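Local coordinates for protein serine--tRNA ligase, cytoplasmic (PDB 3QO8) that attaches serine to tRNA(Ser) in two steps, first activating the amino acid with ATP as Ser-AMP and then transferring it to the acceptor end of the tRNA, at residues V157-G169 with H175-L187. Residues are numbered along the deposited sequence; the frame is centred on the assembly and turned at random.
Sequences VLLRLDGYDPERG and HRGYFLRNYGVFL
Tyr164 and Leu180 face each other as an antiparallel non-hydrogen-bonded pair in a short two-stranded ladder, flanked by backbone bonds from Arg181 N to Gly163 O (3.0 Å) and from Asp165 N to Phe179 O (3.0 Å). Gly163 O also receives a CA-H...O contact from Gly184 CA, in the first turn of helix 183-200. At the Schellman motif that ends helix 154-160, Asp162 holds its carboxylate against the edge of the Arg181 guanidinium, the two planes 31° apart. Arg181 NH2 reaches the syn side of Asp162 OD2 at 2.8 Å, tilted 25° out of the carboxylate plane, while NE makes only a weak, bent bond to OD1; a bend at chi3 (50°) folds the arginine back to this position. Asn182 ND2 donates almost straight, in the carbonyl plane, to Asp162 O (3.3 Å). Phe179 turns its ring edge to Gly169 N, and Asp165 caps helix 166-173 by accepting from Arg168 N (3.0 Å). Leu180 and Arg181 continue the ladder into the second subunit, a dimer-interface element leading into what is probably class II motif 1. Lys446 also pairs with Asp162, so the carboxylate probably stays ionised, joining this turn to both strand 179-181 and the C-terminal segment.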
ATOM      1  N   VAL A 157     -13.316 -21.628   7.336  1.00 16.48           N
ATOM      2  CA  VAL A 157     -12.074 -22.132   7.910  1.00 18.09           C
ATOM      3  C   VAL A 157     -11.289 -20.989   8.554  1.00 19.08           C
ATOM      4  O   VAL A 157     -10.896 -21.075   9.713  1.00 15.59           O
ATOM      5  CB  VAL A 157     -11.209 -22.810   6.847  1.00 17.03           C
ATOM      6  CG1 VAL A 157      -9.854 -23.239   7.442  1.00 14.87           C
ATOM      7  CG2 VAL A 157     -11.963 -24.021   6.249  1.00 18.54           C
ATOM      8  N   LEU A 158     -11.073 -19.911   7.808  1.00 19.95           N
ATOM      9  CA  LEU A 158     -10.252 -18.816   8.317  1.00 19.99           C
ATOM     10  C   LEU A 158     -10.873 -18.211   9.565  1.00 20.46           C
ATOM     11  O   LEU A 158     -10.166 -17.842  10.487  1.00 19.03           O
ATOM     12  CB  LEU A 158     -10.042 -17.741   7.250  1.00 18.62           C
ATOM     13  CG  LEU A 158      -8.939 -16.702   7.489  1.00 23.12           C
ATOM     14  CD1 LEU A 158      -7.589 -17.351   7.858  1.00 19.66           C
ATOM     15  CD2 LEU A 158      -8.803 -15.836   6.243  1.00 19.65           C
ATOM     16  N   LEU A 159     -12.198 -18.119   9.604  1.00 18.64           N
ATOM     17  CA  LEU A 159     -12.861 -17.627  10.804  1.00 22.27           C
ATOM     18  C   LEU A 159     -12.663 -18.587  11.986  1.00 21.46           C
ATOM     19  O   LEU A 159     -12.366 -18.164  13.093  1.00 19.47           O
ATOM     20  CB  LEU A 159     -14.357 -17.418  10.543  1.00 28.51           C
ATOM     21  CG  LEU A 159     -15.076 -16.547  11.566  1.00 37.27           C
ATOM     22  CD1 LEU A 159     -14.499 -15.144  11.522  1.00 48.65           C
ATOM     23  CD2 LEU A 159     -16.569 -16.520  11.294  1.00 38.31           C
ATOM     24  N   ARG A 160     -12.830 -19.887  11.763  1.00 19.35           N
ATOM     25  CA  ARG A 160     -12.698 -20.837  12.867  1.00 18.25           C
ATOM     26  C   ARG A 160     -11.269 -20.840  13.416  1.00 21.61           C
ATOM     27  O   ARG A 160     -11.053 -21.129  14.594  1.00 23.43           O
ATOM     28  CB  ARG A 160     -13.127 -22.253  12.437  1.00 18.17           C
ATOM     29  CG  ARG A 160     -14.630 -22.407  12.221  1.00 18.15           C
ATOM     30  CD  ARG A 160     -15.065 -23.849  12.472  1.00 21.16           C
ATOM     31  NE  ARG A 160     -14.825 -24.248  13.857  1.00 24.17           N
ATOM     32  CZ  ARG A 160     -14.953 -25.492  14.317  1.00 27.95           C
ATOM     33  NH1 ARG A 160     -15.322 -26.470  13.504  1.00 29.54           N
ATOM     34  NH2 ARG A 160     -14.713 -25.758  15.596  1.00 28.90           N
ATOM     35  N   LEU A 161     -10.302 -20.500  12.564  1.00 20.09           N
ATOM     36  CA  LEU A 161      -8.903 -20.424  12.975  1.00 21.74           C
ATOM     37  C   LEU A 161      -8.579 -19.104  13.677  1.00 26.18           C
ATOM     38  O   LEU A 161      -7.471 -18.913  14.178  1.00 23.59           O
ATOM     39  CB  LEU A 161      -7.975 -20.596  11.764  1.00 20.62           C
ATOM     40  CG  LEU A 161      -7.964 -21.981  11.107  1.00 25.70           C
ATOM     41  CD1 LEU A 161      -7.164 -21.976   9.804  1.00 19.43           C
ATOM     42  CD2 LEU A 161      -7.413 -23.020  12.080  1.00 27.64           C
ATOM     43  N   ASP A 162      -9.550 -18.198  13.710  1.00 23.58           N
ATOM     44  CA  ASP A 162      -9.312 -16.837  14.176  1.00 20.18           C
ATOM     45  C   ASP A 162      -8.140 -16.235  13.387  1.00 23.74           C
ATOM     46  O   ASP A 162      -7.226 -15.654  13.967  1.00 22.35           O
ATOM     47  CB  ASP A 162      -8.996 -16.823  15.673  1.00 23.70           C
ATOM     48  CG  ASP A 162      -9.047 -15.425  16.271  1.00 34.67           C
ATOM     49  OD1 ASP A 162      -9.789 -14.564  15.735  1.00 29.25           O
ATOM     50  OD2 ASP A 162      -8.346 -15.194  17.284  1.00 40.23           O
ATOM     51  N   GLY A 163      -8.172 -16.385  12.066  1.00 18.98           N
ATOM     52  CA  GLY A 163      -7.062 -15.956  11.230  1.00 22.03           C
ATOM     53  C   GLY A 163      -7.313 -14.681  10.450  1.00 15.71           C
ATOM     54  O   GLY A 163      -6.455 -14.215   9.701  1.00 14.87           O
ATOM     55  N   TYR A 164      -8.512 -14.127  10.573  1.00 17.40           N
ATOM     56  CA  TYR A 164      -8.780 -12.824   9.969  1.00 18.40           C
ATOM     57  C   TYR A 164      -9.994 -12.210  10.617  1.00 21.77           C
ATOM     58  O   TYR A 164     -10.694 -12.880  11.375  1.00 18.77           O
ATOM     59  CB  TYR A 164      -8.916 -12.906   8.437  1.00 19.40           C
ATOM     60  CG  TYR A 164     -10.302 -13.154   7.877  1.00 20.97           C
ATOM     61  CD1 TYR A 164     -10.782 -12.377   6.831  1.00 19.38           C
ATOM     62  CD2 TYR A 164     -11.115 -14.187   8.354  1.00 18.81           C
ATOM     63  CE1 TYR A 164     -12.039 -12.590   6.282  1.00 20.58           C
ATOM     64  CE2 TYR A 164     -12.389 -14.413   7.801  1.00 19.35           C
ATOM     65  CZ  TYR A 164     -12.840 -13.603   6.766  1.00 21.31           C
ATOM     66  OH  TYR A 164     -14.090 -13.787   6.198  1.00 28.76           O
ATOM     67  N   ASP A 165     -10.216 -10.928  10.343  1.00 14.98           N
ATOM     68  CA  ASP A 165     -11.320 -10.203  10.938  1.00 19.82           C
ATOM     69  C   ASP A 165     -12.027  -9.360   9.883  1.00 23.07           C
ATOM     70  O   ASP A 165     -11.644  -8.213   9.629  1.00 24.63           O
ATOM     71  CB  ASP A 165     -10.808  -9.295  12.057  1.00 23.26           C
ATOM     72  CG  ASP A 165     -11.895  -8.923  13.041  1.00 28.46           C
ATOM     73  OD1 ASP A 165     -13.056  -8.704  12.605  1.00 22.35           O
ATOM     74  OD2 ASP A 165     -11.587  -8.864  14.250  1.00 28.78           O
ATOM     75  N   PRO A 166     -13.059  -9.925   9.252  1.00 17.13           N
ATOM     76  CA  PRO A 166     -13.792  -9.153   8.247  1.00 18.39           C
ATOM     77  C   PRO A 166     -14.729  -8.129   8.878  1.00 24.02           C
ATOM     78  O   PRO A 166     -15.030  -7.110   8.260  1.00 21.29           O
ATOM     79  CB  PRO A 166     -14.613 -10.222   7.507  1.00 19.51           C
ATOM     80  CG  PRO A 166     -14.822 -11.309   8.544  1.00 19.33           C
ATOM     81  CD  PRO A 166     -13.529 -11.322   9.352  1.00 16.65           C
ATOM     82  N   GLU A 167     -15.202  -8.393  10.089  1.00 19.84           N
ATOM     83  CA  GLU A 167     -16.163  -7.474  10.688  1.00 22.91           C
ATOM     84  C   GLU A 167     -15.506  -6.131  11.033  1.00 24.23           C
ATOM     85  O   GLU A 167     -16.015  -5.069  10.681  1.00 21.32           O
ATOM     86  CB  GLU A 167     -16.841  -8.097  11.915  1.00 28.79           C
ATOM     87  CG  GLU A 167     -17.765  -7.133  12.645  1.00 44.61           C
ATOM     88  CD  GLU A 167     -18.791  -7.835  13.533  1.00 59.67           C
ATOM     89  OE1 GLU A 167     -19.088  -9.030  13.292  1.00 57.35           O
ATOM     90  OE2 GLU A 167     -19.301  -7.178  14.471  1.00 60.61           O
ATOM     91  N   ARG A 168     -14.370  -6.177  11.720  1.00 22.24           N
ATOM     92  CA  ARG A 168     -13.670  -4.948  12.068  1.00 23.79           C
ATOM     93  C   ARG A 168     -13.039  -4.347  10.808  1.00 20.98           C
ATOM     94  O   ARG A 168     -12.946  -3.130  10.666  1.00 22.23           O
ATOM     95  CB  ARG A 168     -12.630  -5.216  13.163  1.00 16.31           C
ATOM     96  CG  ARG A 168     -13.260  -5.759  14.451  1.00 21.80           C
ATOM     97  CD  ARG A 168     -12.229  -5.919  15.557  1.00 24.63           C
ATOM     98  NE  ARG A 168     -12.834  -6.202  16.859  1.00 25.01           N
ATOM     99  CZ  ARG A 168     -12.983  -7.422  17.366  1.00 29.24           C
ATOM    100  NH1 ARG A 168     -12.587  -8.483  16.679  1.00 29.78           N
ATOM    101  NH2 ARG A 168     -13.523  -7.585  18.565  1.00 33.22           N
ATOM    102  N   GLY A 169     -12.633  -5.211   9.882  1.00 18.96           N
ATOM    103  CA  GLY A 169     -12.158  -4.760   8.590  1.00 17.80           C
ATOM    104  C   GLY A 169     -13.185  -3.887   7.883  1.00 20.00           C
ATOM    105  O   GLY A 169     -12.874  -2.789   7.432  1.00 22.19           O
ATOM    106  N   HIS A 175     -16.432  -2.115   2.404  1.00 21.73           N
ATOM    107  CA  HIS A 175     -16.629  -3.455   1.846  1.00 19.98           C
ATOM    108  C   HIS A 175     -15.344  -4.162   1.441  1.00 17.54           C
ATOM    109  O   HIS A 175     -14.455  -3.562   0.840  1.00 15.30           O
ATOM    110  CB  HIS A 175     -17.605  -3.401   0.663  1.00 33.92           C
ATOM    111  CG  HIS A 175     -19.022  -3.126   1.065  1.00 56.25           C
ATOM    112  ND1 HIS A 175     -19.552  -3.555   2.264  1.00 63.91           N
ATOM    113  CD2 HIS A 175     -20.018  -2.461   0.431  1.00 63.15           C
ATOM    114  CE1 HIS A 175     -20.814  -3.172   2.347  1.00 66.86           C
ATOM    115  NE2 HIS A 175     -21.122  -2.506   1.249  1.00 64.85           N
ATOM    116  N   ARG A 176     -15.283  -5.455   1.759  1.00 16.73           N
ATOM    117  CA  ARG A 176     -14.125  -6.320   1.509  1.00 18.91           C
ATOM    118  C   ARG A 176     -12.913  -6.023   2.403  1.00 20.38           C
ATOM    119  O   ARG A 176     -11.889  -6.695   2.286  1.00 20.25           O
ATOM    120  CB  ARG A 176     -13.701  -6.309   0.035  1.00 17.41           C
ATOM    121  CG  ARG A 176     -14.852  -6.548  -0.946  1.00 24.66           C
ATOM    122  CD  ARG A 176     -14.312  -6.660  -2.359  1.00 33.63           C
ATOM    123  NE  ARG A 176     -15.368  -6.773  -3.373  1.00 36.48           N
ATOM    124  CZ  ARG A 176     -15.926  -7.919  -3.744  1.00 37.87           C
ATOM    125  NH1 ARG A 176     -16.871  -7.923  -4.681  1.00 47.54           N
ATOM    126  NH2 ARG A 176     -15.551  -9.062  -3.176  1.00 29.63           N
ATOM    127  N   GLY A 177     -13.026  -5.043   3.293  1.00 17.97           N
ATOM    128  CA  GLY A 177     -11.905  -4.709   4.166  1.00 18.07           C
ATOM    129  C   GLY A 177     -11.600  -5.828   5.139  1.00 19.23           C
ATOM    130  O   GLY A 177     -12.511  -6.504   5.578  1.00 18.49           O
ATOM    131  N   TYR A 178     -10.329  -6.020   5.501  1.00 17.44           N
ATOM    132  CA  TYR A 178      -9.978  -7.082   6.443  1.00 17.25           C
ATOM    133  C   TYR A 178      -8.675  -6.809   7.166  1.00 15.00           C
ATOM    134  O   TYR A 178      -7.797  -6.114   6.643  1.00 16.03           O
ATOM    135  CB  TYR A 178      -9.846  -8.437   5.729  1.00 13.58           C
ATOM    136  CG  TYR A 178      -8.726  -8.479   4.702  1.00 16.91           C
ATOM    137  CD1 TYR A 178      -7.495  -9.055   5.003  1.00 18.54           C
ATOM    138  CD2 TYR A 178      -8.905  -7.938   3.432  1.00 17.25           C
ATOM    139  CE1 TYR A 178      -6.469  -9.089   4.059  1.00 22.51           C
ATOM    140  CE2 TYR A 178      -7.890  -7.974   2.487  1.00 17.50           C
ATOM    141  CZ  TYR A 178      -6.678  -8.549   2.803  1.00 20.51           C
ATOM    142  OH  TYR A 178      -5.679  -8.589   1.853  1.00 17.96           O
ATOM    143  N   PHE A 179      -8.567  -7.368   8.368  1.00 15.28           N
ATOM    144  CA  PHE A 179      -7.284  -7.532   9.046  1.00 14.45           C
ATOM    145  C   PHE A 179      -6.937  -9.007   8.933  1.00 18.93           C
ATOM    146  O   PHE A 179      -7.836  -9.842   8.976  1.00 18.38           O
ATOM    147  CB  PHE A 179      -7.423  -7.241  10.535  1.00 14.46           C
ATOM    148  CG  PHE A 179      -7.646  -5.793  10.875  1.00 19.11           C
ATOM    149  CD1 PHE A 179      -6.640  -5.055  11.499  1.00 14.23           C
ATOM    150  CD2 PHE A 179      -8.868  -5.180  10.617  1.00 19.99           C
ATOM    151  CE1 PHE A 179      -6.838  -3.723  11.838  1.00 18.79           C
ATOM    152  CE2 PHE A 179      -9.077  -3.849  10.952  1.00 21.74           C
ATOM    153  CZ  PHE A 179      -8.058  -3.112  11.566  1.00 19.89           C
ATOM    154  N   LEU A 180      -5.649  -9.341   8.822  1.00 15.02           N
ATOM    155  CA  LEU A 180      -5.227 -10.725   9.042  1.00 16.27           C
ATOM    156  C   LEU A 180      -4.784 -10.846  10.491  1.00 16.60           C
ATOM    157  O   LEU A 180      -4.266  -9.881  11.052  1.00 17.02           O
ATOM    158  CB  LEU A 180      -4.078 -11.105   8.102  1.00 15.16           C
ATOM    159  CG  LEU A 180      -4.438 -11.079   6.616  1.00 15.03           C
ATOM    160  CD1 LEU A 180      -3.190 -11.376   5.797  1.00 13.75           C
ATOM    161  CD2 LEU A 180      -5.550 -12.097   6.297  1.00 13.35           C
ATOM    162  N   ARG A 181      -4.991 -12.012  11.108  1.00 14.21           N
ATOM    163  CA  ARG A 181      -4.674 -12.196  12.532  1.00 15.50           C
ATOM    164  C   ARG A 181      -3.923 -13.496  12.763  1.00 15.83           C
ATOM    165  O   ARG A 181      -4.211 -14.500  12.103  1.00 16.54           O
ATOM    166  CB  ARG A 181      -5.962 -12.311  13.365  1.00 18.97           C
ATOM    167  CG  ARG A 181      -6.748 -11.057  13.583  1.00 31.70           C
ATOM    168  CD  ARG A 181      -8.059 -11.389  14.318  1.00 37.02           C
ATOM    169  NE  ARG A 181      -7.822 -12.219  15.501  1.00 32.45           N
ATOM    170  CZ  ARG A 181      -7.637 -11.756  16.737  1.00 32.19           C
ATOM    171  NH1 ARG A 181      -7.663 -10.445  16.990  1.00 31.61           N
ATOM    172  NH2 ARG A 181      -7.433 -12.611  17.726  1.00 31.96           N
ATOM    173  N   ASN A 182      -2.992 -13.495  13.717  1.00 19.62           N
ATOM    174  CA  ASN A 182      -2.355 -14.741  14.127  1.00 21.40           C
ATOM    175  C   ASN A 182      -1.817 -15.501  12.921  1.00 19.31           C
ATOM    176  O   ASN A 182      -1.024 -14.973  12.141  1.00 18.10           O
ATOM    177  CB  ASN A 182      -3.366 -15.635  14.861  1.00 23.73           C
ATOM    178  CG  ASN A 182      -3.819 -15.048  16.182  1.00 34.57           C
ATOM    179  OD1 ASN A 182      -2.995 -14.646  16.993  1.00 36.04           O
ATOM    180  ND2 ASN A 182      -5.144 -15.006  16.410  1.00 36.78           N
ATOM    181  N   TYR A 183      -2.259 -16.744  12.760  1.00 16.67           N
ATOM    182  CA  TYR A 183      -1.735 -17.570  11.679  1.00 18.21           C
ATOM    183  C   TYR A 183      -2.148 -17.095  10.289  1.00 17.50           C
ATOM    184  O   TYR A 183      -1.563 -17.516   9.288  1.00 16.93           O
ATOM    185  CB  TYR A 183      -2.071 -19.054  11.889  1.00 18.04           C
ATOM    186  CG  TYR A 183      -1.259 -19.676  12.997  1.00 21.51           C
ATOM    187  CD1 TYR A 183      -1.837 -19.982  14.224  1.00 24.83           C
ATOM    188  CD2 TYR A 183       0.095 -19.927  12.829  1.00 22.54           C
ATOM    189  CE1 TYR A 183      -1.083 -20.540  15.250  1.00 30.10           C
ATOM    190  CE2 TYR A 183       0.857 -20.474  13.846  1.00 24.02           C
ATOM    191  CZ  TYR A 183       0.261 -20.782  15.049  1.00 34.41           C
ATOM    192  OH  TYR A 183       1.015 -21.333  16.054  1.00 37.74           O
ATOM    193  N   GLY A 184      -3.164 -16.241  10.225  1.00 15.33           N
ATOM    194  CA  GLY A 184      -3.502 -15.577   8.983  1.00 17.06           C
ATOM    195  C   GLY A 184      -2.321 -14.752   8.504  1.00 21.96           C
ATOM    196  O   GLY A 184      -1.974 -14.790   7.325  1.00 15.07           O
ATOM    197  N   VAL A 185      -1.700 -14.011   9.423  1.00 17.88           N
ATOM    198  CA  VAL A 185      -0.518 -13.213   9.096  1.00 17.55           C
ATOM    199  C   VAL A 185       0.639 -14.137   8.745  1.00 18.98           C
ATOM    200  O   VAL A 185       1.310 -13.924   7.745  1.00 13.93           O
ATOM    201  CB  VAL A 185      -0.084 -12.296  10.264  1.00 14.46           C
ATOM    202  CG1 VAL A 185       1.175 -11.471   9.863  1.00 12.28           C
ATOM    203  CG2 VAL A 185      -1.236 -11.362  10.706  1.00 11.21           C
ATOM    204  N   PHE A 186       0.865 -15.166   9.564  1.00 15.87           N
ATOM    205  CA  PHE A 186       2.008 -16.065   9.357  1.00 18.49           C
ATOM    206  C   PHE A 186       1.923 -16.829   8.026  1.00 19.40           C
ATOM    207  O   PHE A 186       2.930 -17.032   7.342  1.00 15.58           O
ATOM    208  CB  PHE A 186       2.148 -17.054  10.516  1.00 19.72           C
ATOM    209  CG  PHE A 186       2.669 -16.436  11.796  1.00 21.63           C
ATOM    210  CD1 PHE A 186       3.621 -15.435  11.767  1.00 24.62           C
ATOM    211  CD2 PHE A 186       2.204 -16.876  13.030  1.00 25.10           C
ATOM    212  CE1 PHE A 186       4.116 -14.879  12.947  1.00 24.12           C
ATOM    213  CE2 PHE A 186       2.693 -16.321  14.222  1.00 26.77           C
ATOM    214  CZ  PHE A 186       3.640 -15.323  14.175  1.00 21.84           C
ATOM    215  N   LEU A 187       0.719 -17.245   7.650  1.00 17.08           N
ATOM    216  CA  LEU A 187       0.552 -17.950   6.380  1.00 16.34           C
ATOM    217  C   LEU A 187       0.801 -17.022   5.197  1.00 14.98           C
ATOM    218  O   LEU A 187       1.378 -17.428   4.197  1.00 16.30           O
ATOM    219  CB  LEU A 187      -0.853 -18.551   6.263  1.00 19.19           C
ATOM    220  CG  LEU A 187      -1.052 -19.878   7.000  1.00 24.51           C
ATOM    221  CD1 LEU A 187      -2.530 -20.175   7.199  1.00 20.70           C
ATOM    222  CD2 LEU A 187      -0.344 -21.008   6.262  1.00 22.92           C
TER